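Local coordinates for protein trehalose-6-phosphate phosphatase (PDB 5DXL) that belongs to the trehalose-phosphatase family of the HAD clan, with a HAD-type core domain built round a mixed beta sheet, at residues K13-R16 with K20-F23. Sequence-based numbering, arbitrary orientation.
Sequences KQYR and KRLF
Tyr-15, near the end of helix 8-17, meets Arg-21 at the start of strand 21-25 with both its ring and its backbone carbonyl. The tyrosine CG lies anti to the backbone N (chi1 -178°), which carries the ring out over the arginine. There the guanidinium lies flat under one ring face, Arg-21 CZ 3.8 Å from the ring centroid with the planes 27° apart, a cation-pi stack displaced toward the rim. A bend at chi2 (84°) folds the arginine chain so that its head also faces the helix backbone: Tyr-15 O receives two weak bonds, from Arg-21 NH2 (3.0 Å) and Arg-21 NE (3.3 Å), an atom that also hydrogen-bonds Ala-18 O. Asn-60 takes the outer end of the pair, its OD1 bonded to Arg-21 NH1 and its ND2 to Tyr-15 OH. Across the tyrosine plane from the arginine, Phe-23 CZ approaches obliquely, 3.5 Å from Tyr-15 CE1, which sits at the phenylalanine edge, near its plane. Arg-16 barely joins in, its CA 4.5 Å from Arg-21 NH2. The contact joins the N-terminal helix to a central strand of the HAD-type core sheet. Stack, Asn-60 and Ala-18, with weaker help from the Tyr-15 carbonyl, hold the buried guanidinium flat against the ring; its charge is probably eased by the pi electrons and a long, weak ion pair with Asp-57, against the like charge of nearby Arg-59.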
# COMPACT_ATOMS: atom_id res chain seq x y z
N LYS A 13 -15.84 19.67 0.85
CA LYS A 13 -15.45 21.05 1.10
C LYS A 13 -13.94 21.24 0.99
O LYS A 13 -13.47 22.19 0.35
CB LYS A 13 -15.94 21.51 2.48
CG LYS A 13 -15.70 22.98 2.76
CD LYS A 13 -16.12 23.35 4.18
CE LYS A 13 -15.87 24.83 4.44
NZ LYS A 13 -16.05 25.19 5.87
N GLN A 14 -13.16 20.35 1.58
CA GLN A 14 -11.71 20.49 1.51
C GLN A 14 -11.20 20.17 0.10
O GLN A 14 -10.23 20.77 -0.36
CB GLN A 14 -11.02 19.63 2.56
CG GLN A 14 -9.53 19.89 2.71
CD GLN A 14 -9.21 21.36 3.02
OE1 GLN A 14 -10.03 22.09 3.59
NE2 GLN A 14 -8.01 21.80 2.65
N TYR A 15 -11.85 19.23 -0.58
CA TYR A 15 -11.50 18.90 -1.97
C TYR A 15 -11.61 20.13 -2.86
O TYR A 15 -10.69 20.44 -3.63
CB TYR A 15 -12.42 17.79 -2.50
CG TYR A 15 -12.12 17.33 -3.92
CD1 TYR A 15 -11.03 16.52 -4.20
CD2 TYR A 15 -12.95 17.68 -4.97
CE1 TYR A 15 -10.77 16.08 -5.50
CE2 TYR A 15 -12.70 17.25 -6.27
CZ TYR A 15 -11.61 16.45 -6.52
OH TYR A 15 -11.36 16.02 -7.81
N ARG A 16 -12.73 20.83 -2.74
CA ARG A 16 -12.95 22.05 -3.54
C ARG A 16 -11.94 23.15 -3.24
O ARG A 16 -11.52 23.89 -4.13
CB ARG A 16 -14.36 22.57 -3.32
CG ARG A 16 -15.44 21.76 -3.99
CD ARG A 16 -16.80 22.42 -3.76
NE ARG A 16 -17.84 21.76 -4.54
CZ ARG A 16 -19.06 21.51 -4.09
NH1 ARG A 16 -19.42 21.87 -2.86
NH2 ARG A 16 -19.94 20.90 -4.88
N LYS A 20 -4.02 21.43 -4.75
CA LYS A 20 -3.34 20.17 -5.05
C LYS A 20 -3.93 19.06 -4.19
O LYS A 20 -4.09 19.22 -2.97
CB LYS A 20 -1.84 20.25 -4.79
CG LYS A 20 -1.05 21.19 -5.69
CD LYS A 20 0.44 20.98 -5.41
CE LYS A 20 1.26 22.21 -5.74
NZ LYS A 20 2.60 22.12 -5.09
N ARG A 21 -4.23 17.93 -4.81
CA ARG A 21 -4.85 16.80 -4.10
C ARG A 21 -4.02 15.55 -4.29
O ARG A 21 -3.48 15.31 -5.37
CB ARG A 21 -6.27 16.54 -4.60
CG ARG A 21 -7.29 17.69 -4.46
CD ARG A 21 -7.19 18.66 -5.63
NE ARG A 21 -8.41 19.46 -5.73
CZ ARG A 21 -9.35 19.31 -6.65
NH1 ARG A 21 -9.24 18.37 -7.59
NH2 ARG A 21 -10.40 20.12 -6.64
N LEU A 22 -3.95 14.73 -3.24
CA LEU A 22 -3.24 13.45 -3.30
C LEU A 22 -4.18 12.33 -2.90
O LEU A 22 -4.82 12.41 -1.86
CB LEU A 22 -2.02 13.46 -2.39
CG LEU A 22 -1.29 12.13 -2.20
CD1 LEU A 22 -0.67 11.63 -3.50
CD2 LEU A 22 -0.22 12.29 -1.12
N PHE A 23 -4.27 11.31 -3.75
CA PHE A 23 -5.09 10.12 -3.48
C PHE A 23 -4.22 8.88 -3.43
O PHE A 23 -3.41 8.66 -4.33
CB PHE A 23 -6.17 9.94 -4.56
CG PHE A 23 -7.20 11.03 -4.58
CD1 PHE A 23 -8.40 10.88 -3.91
CD2 PHE A 23 -6.99 12.20 -5.30
CE1 PHE A 23 -9.37 11.87 -3.94
CE2 PHE A 23 -7.95 13.21 -5.33
CZ PHE A 23 -9.14 13.04 -4.67